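Local coordinates for protein NADH:ubiquinone oxidoreductase, Na translocating, F subunit (Porphyromonas gingivalis, PDB 2R6H) that is a flavoprotein oxidoreductase subunit that binds flavin-adenine dinucleotide beside a Rossmann-like nucleotide-binding domain, at residues A[155-168]-A[184-196]. Residues are numbered along the deposited sequence; the frame is centred on the assembly and turned at random.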
loop_
_atom_site.group_PDB
_atom_site.type_symbol
_atom_site.label_atom_id
_atom_site.label_comp_id
_atom_site.label_asym_id
_atom_site.label_seq_id
_atom_site.Cartn_x
_atom_site.Cartn_y
_atom_site.Cartn_z
ATOM N N THR A 155 0.086 -10.365 21.354
ATOM C CA THR A 155 -0.423 -9.699 22.548
ATOM C C THR A 155 -1.949 -9.726 22.567
ATOM O O THR A 155 -2.583 -10.145 21.598
ATOM C CB THR A 155 0.054 -8.237 22.619
ATOM O OG1 THR A 155 1.337 -8.119 21.991
ATOM C CG2 THR A 155 0.160 -7.778 24.066
ATOM N N ASP A 156 -2.535 -9.278 23.673
ATOM C CA ASP A 156 -3.950 -8.926 23.703
ATOM C C ASP A 156 -4.143 -7.426 23.499
ATOM O O ASP A 156 -5.262 -6.915 23.571
ATOM C CB ASP A 156 -4.583 -9.367 25.024
ATOM C CG ASP A 156 -4.453 -10.858 25.263
ATOM O OD1 ASP A 156 -4.615 -11.633 24.297
ATOM O OD2 ASP A 156 -4.188 -11.256 26.417
ATOM N N ALA A 157 -3.041 -6.730 23.242
ATOM C CA ALA A 157 -3.032 -5.261 23.190
ATOM C C ALA A 157 -3.980 -4.664 22.148
ATOM O O ALA A 157 -4.331 -5.323 21.171
ATOM C CB ALA A 157 -1.624 -4.775 22.931
ATOM N N GLU A 158 -4.388 -3.414 22.339
ATOM C CA GLU A 158 -5.132 -2.738 21.285
ATOM C C GLU A 158 -4.218 -2.505 20.095
ATOM O O GLU A 158 -3.046 -2.202 20.267
ATOM C CB GLU A 158 -5.696 -1.397 21.760
ATOM C CG GLU A 158 -6.476 -0.660 20.676
ATOM C CD GLU A 158 -7.040 0.686 21.130
ATOM O OE1 GLU A 158 -7.038 0.972 22.357
ATOM O OE2 GLU A 158 -7.497 1.451 20.241
HETATM N N MSE A 159 -4.756 -2.646 18.891
HETATM C CA MSE A 159 -3.998 -2.324 17.700
HETATM C C MSE A 159 -4.579 -1.092 17.018
HETATM O O MSE A 159 -5.800 -0.935 16.913
HETATM C CB MSE A 159 -4.007 -3.494 16.726
HETATM C CG MSE A 159 -3.940 -4.865 17.380
HETATM SE SE MSE A 159 -3.462 -6.312 16.129
HETATM C CE MSE A 159 -4.759 -7.672 16.708
ATOM N N LEU A 160 -3.688 -0.218 16.564
ATOM C CA LEU A 160 -4.063 0.918 15.734
ATOM C C LEU A 160 -3.231 0.910 14.459
ATOM O O LEU A 160 -2.015 1.098 14.511
ATOM C CB LEU A 160 -3.838 2.225 16.486
ATOM C CG LEU A 160 -4.628 3.452 16.020
ATOM C CD1 LEU A 160 -4.706 4.490 17.138
ATOM C CD2 LEU A 160 -4.009 4.046 14.766
ATOM N N TYR A 161 -3.884 0.679 13.321
ATOM C CA TYR A 161 -3.215 0.659 12.020
ATOM C C TYR A 161 -3.274 2.021 11.343
ATOM O O TYR A 161 -4.322 2.660 11.306
ATOM C CB TYR A 161 -3.846 -0.396 11.114
ATOM C CG TYR A 161 -3.388 -1.797 11.418
ATOM C CD1 TYR A 161 -3.998 -2.553 12.407
ATOM C CD2 TYR A 161 -2.330 -2.362 10.719
ATOM C CE1 TYR A 161 -3.564 -3.829 12.687
ATOM C CE2 TYR A 161 -1.891 -3.638 10.991
ATOM C CZ TYR A 161 -2.510 -4.369 11.973
ATOM O OH TYR A 161 -2.063 -5.644 12.233
ATOM N N ILE A 162 -2.145 2.466 10.814
ATOM C CA ILE A 162 -2.071 3.755 10.143
ATOM C C ILE A 162 -1.510 3.545 8.749
ATOM O O ILE A 162 -0.315 3.320 8.597
ATOM C CB ILE A 162 -1.091 4.715 10.857
ATOM C CG1 ILE A 162 -1.425 4.858 12.339
ATOM C CG2 ILE A 162 -1.087 6.070 10.175
ATOM C CD1 ILE A 162 -0.515 5.809 13.060
ATOM N N GLY A 163 -2.339 3.625 7.720
ATOM C CA GLY A 163 -1.819 3.425 6.385
ATOM C C GLY A 163 -1.861 4.663 5.521
ATOM O O GLY A 163 -2.696 5.542 5.736
ATOM N N GLY A 164 -0.965 4.724 4.537
ATOM C CA GLY A 164 -1.000 5.749 3.505
ATOM C C GLY A 164 -0.477 5.203 2.181
ATOM O O GLY A 164 0.454 4.401 2.181
ATOM N N GLY A 165 -1.072 5.613 1.058
ATOM C CA GLY A 165 -0.580 5.188 -0.244
ATOM C C GLY A 165 -0.527 3.680 -0.384
ATOM O O GLY A 165 -1.370 2.986 0.171
ATOM N N ALA A 166 0.459 3.183 -1.123
ATOM C CA ALA A 166 0.562 1.755 -1.401
ATOM C C ALA A 166 0.896 0.969 -0.138
ATOM O O ALA A 166 1.022 -0.255 -0.172
ATOM C CB ALA A 166 1.606 1.499 -2.478
ATOM N N GLY A 167 1.036 1.680 0.976
ATOM C CA GLY A 167 1.208 1.046 2.269
ATOM C C GLY A 167 -0.035 0.306 2.723
ATOM O O GLY A 167 -0.076 -0.242 3.824
HETATM N N MSE A 168 -1.054 0.292 1.869
HETATM C CA MSE A 168 -2.243 -0.517 2.109
HETATM C C MSE A 168 -1.893 -1.999 2.195
HETATM O O MSE A 168 -2.584 -2.772 2.860
HETATM C CB MSE A 168 -3.280 -0.284 1.008
HETATM C CG MSE A 168 -4.574 0.346 1.497
HETATM SE SE MSE A 168 -5.743 -0.933 2.391
HETATM C CE MSE A 168 -7.245 0.247 2.776
ATOM N N THR A 184 -10.106 -12.739 15.377
ATOM C CA THR A 184 -9.586 -12.248 16.649
ATOM C C THR A 184 -10.580 -11.477 17.482
ATOM O O THR A 184 -11.584 -10.962 16.984
ATOM C CB THR A 184 -8.372 -11.334 16.462
ATOM O OG1 THR A 184 -7.947 -10.858 17.747
ATOM C CG2 THR A 184 -8.720 -10.151 15.561
ATOM N N GLY A 185 -10.274 -11.389 18.766
ATOM C CA GLY A 185 -11.124 -10.668 19.690
ATOM C C GLY A 185 -10.419 -9.420 20.163
ATOM O O GLY A 185 -10.925 -8.691 21.019
ATOM N N ARG A 186 -9.235 -9.186 19.615
ATOM C CA ARG A 186 -8.511 -7.963 19.889
ATOM C C ARG A 186 -9.281 -6.753 19.352
ATOM O O ARG A 186 -10.078 -6.886 18.419
ATOM C CB ARG A 186 -7.137 -8.033 19.241
ATOM C CG ARG A 186 -6.188 -8.924 19.971
ATOM C CD ARG A 186 -4.904 -8.170 20.199
ATOM N NE ARG A 186 -3.791 -8.695 19.430
ATOM C CZ ARG A 186 -2.672 -8.025 19.194
ATOM N NH1 ARG A 186 -2.520 -6.779 19.639
ATOM N NH2 ARG A 186 -1.709 -8.602 18.492
ATOM N N LYS A 187 -9.051 -5.584 19.947
ATOM C CA LYS A 187 -9.616 -4.343 19.441
ATOM C C LYS A 187 -8.669 -3.718 18.420
ATOM O O LYS A 187 -7.476 -3.548 18.675
ATOM C CB LYS A 187 -9.900 -3.378 20.582
ATOM C CG LYS A 187 -10.394 -2.026 20.119
ATOM C CD LYS A 187 -11.497 -1.513 21.038
ATOM C CE LYS A 187 -11.657 -0.011 20.916
ATOM N NZ LYS A 187 -10.336 0.661 20.991
ATOM N N VAL A 188 -9.208 -3.392 17.251
ATOM C CA VAL A 188 -8.372 -3.062 16.105
ATOM C C VAL A 188 -8.982 -1.934 15.290
ATOM O O VAL A 188 -10.082 -2.074 14.770
ATOM C CB VAL A 188 -8.196 -4.291 15.155
ATOM C CG1 VAL A 188 -7.324 -3.919 13.976
ATOM C CG2 VAL A 188 -7.604 -5.488 15.887
ATOM N N SER A 189 -8.275 -0.820 15.168
ATOM C CA SER A 189 -8.711 0.224 14.255
ATOM C C SER A 189 -7.693 0.390 13.126
ATOM O O SER A 189 -6.487 0.207 13.323
ATOM C CB SER A 189 -8.918 1.551 14.994
ATOM O OG SER A 189 -7.713 2.031 15.576
ATOM N N TYR A 190 -8.182 0.728 11.938
ATOM C CA TYR A 190 -7.312 1.024 10.806
ATOM C C TYR A 190 -7.648 2.410 10.284
ATOM O O TYR A 190 -8.770 2.656 9.875
ATOM C CB TYR A 190 -7.527 -0.013 9.716
ATOM C CG TYR A 190 -6.676 0.164 8.490
ATOM C CD1 TYR A 190 -5.458 0.798 8.553
ATOM C CD2 TYR A 190 -7.083 -0.337 7.266
ATOM C CE1 TYR A 190 -4.674 0.946 7.423
ATOM C CE2 TYR A 190 -6.302 -0.204 6.139
ATOM C CZ TYR A 190 -5.099 0.439 6.215
ATOM O OH TYR A 190 -4.316 0.584 5.084
ATOM N N TRP A 191 -6.686 3.320 10.325
ATOM C CA TRP A 191 -6.879 4.677 9.834
ATOM C C TRP A 191 -6.066 4.868 8.570
ATOM O O TRP A 191 -4.847 4.983 8.638
ATOM C CB TRP A 191 -6.404 5.686 10.880
ATOM C CG TRP A 191 -7.142 5.595 12.173
ATOM C CD1 TRP A 191 -7.046 4.604 13.106
ATOM C CD2 TRP A 191 -8.096 6.525 12.682
ATOM N NE1 TRP A 191 -7.883 4.858 14.163
ATOM C CE2 TRP A 191 -8.540 6.034 13.923
ATOM C CE3 TRP A 191 -8.613 7.728 12.213
ATOM C CZ2 TRP A 191 -9.473 6.707 14.695
ATOM C CZ3 TRP A 191 -9.536 8.390 12.978
ATOM C CH2 TRP A 191 -9.959 7.881 14.203
ATOM N N TYR A 192 -6.721 4.907 7.419
ATOM C CA TYR A 192 -6.003 5.065 6.151
ATOM C C TYR A 192 -6.173 6.464 5.573
ATOM O O TYR A 192 -7.287 6.953 5.440
ATOM C CB TYR A 192 -6.498 4.034 5.136
ATOM C CG TYR A 192 -5.827 4.119 3.780
ATOM C CD1 TYR A 192 -4.616 3.475 3.540
ATOM C CD2 TYR A 192 -6.405 4.830 2.737
ATOM C CE1 TYR A 192 -4.000 3.547 2.298
ATOM C CE2 TYR A 192 -5.801 4.905 1.500
ATOM C CZ TYR A 192 -4.602 4.263 1.286
ATOM O OH TYR A 192 -4.005 4.348 0.058
ATOM N N GLY A 193 -5.071 7.104 5.214
ATOM C CA GLY A 193 -5.146 8.431 4.634
ATOM C C GLY A 193 -4.945 8.472 3.131
ATOM O O GLY A 193 -3.973 7.942 2.600
ATOM N N ALA A 194 -5.872 9.107 2.432
ATOM C CA ALA A 194 -5.753 9.253 0.990
ATOM C C ALA A 194 -5.947 10.719 0.630
ATOM O O ALA A 194 -6.577 11.462 1.375
ATOM C CB ALA A 194 -6.773 8.369 0.279
ATOM N N ARG A 195 -5.408 11.149 -0.503
ATOM C CA ARG A 195 -5.534 12.557 -0.833
ATOM C C ARG A 195 -6.992 12.968 -1.089
ATOM O O ARG A 195 -7.440 13.964 -0.545
ATOM C CB ARG A 195 -4.564 12.986 -1.943
ATOM C CG ARG A 195 -5.170 13.279 -3.291
ATOM C CD ARG A 195 -4.091 13.699 -4.301
ATOM N NE ARG A 195 -3.893 15.153 -4.346
ATOM C CZ ARG A 195 -2.768 15.795 -4.002
ATOM N NH1 ARG A 195 -1.694 15.126 -3.578
ATOM N NH2 ARG A 195 -2.716 17.123 -4.089
ATOM N N SER A 196 -7.741 12.189 -1.870
ATOM C CA SER A 196 -9.168 12.473 -2.119
ATOM C C SER A 196 -10.042 11.223 -2.243
ATOM O O SER A 196 -9.532 10.104 -2.285
ATOM C CB SER A 196 -9.351 13.301 -3.394
ATOM O OG SER A 196 -9.317 12.472 -4.550
#
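The guanidinium of R186 is layered between CE of selenomethionine M159, over one face and offset toward the rim, and the T155 carbonyl carbon, over the centre of the other, while the A157 carbonyl oxygen lies at its edge; bends at chi2 and chi3 fold the arginine chain into this slot. The sandwich opens the first beta-alpha-beta unit of the Rossmann-like NAD-binding domain: strands 158-164 and 188-194 run parallel, their short axes 14° apart, joined through helix 168-181. The edge contact is a hydrogen bond, R186 NH1 to A157 O at 2.8 Å, with the acceptor only 1° out of the guanidinium plane; NH1 also forms a salt bridge with E257 of strand 256-261, so two partners fix its position.

Six backbone bonds alternate along the ladder from M159 N–K187 O to G193 N–G163 O, the evidence for parallel pairing. On the face carrying M159, Y161 and Y190, the Y161 ring takes S189 O at its edge, V188 CG1 packs obliquely 3.9 Å from Y161 CD1, and helix 168-181 covers the side with L178 and L171. With CG opposite its backbone N (chi1 -179°), Y190 brings its ring end nearer strand 158-164. Selenomethionine M168 makes two Met-aromatic contacts through SE, edge-on to Y190 and oblique to Y192; its CE separately lies over a Y192 face. On the reverse face L160 CD2 meets W191 CD1 at 3.5 Å, and I242 and Y246 of helix 238-247 touch the indole.

E158 OE2 and K187 NZ form a 3.0 Å salt bridge, and Y246 OH hydrogen-bonds to both. Past the strand, where A166 touches FAD, Y192 OH donates to G165 O at 3.0 Å, the acceptor lying at the ring edge.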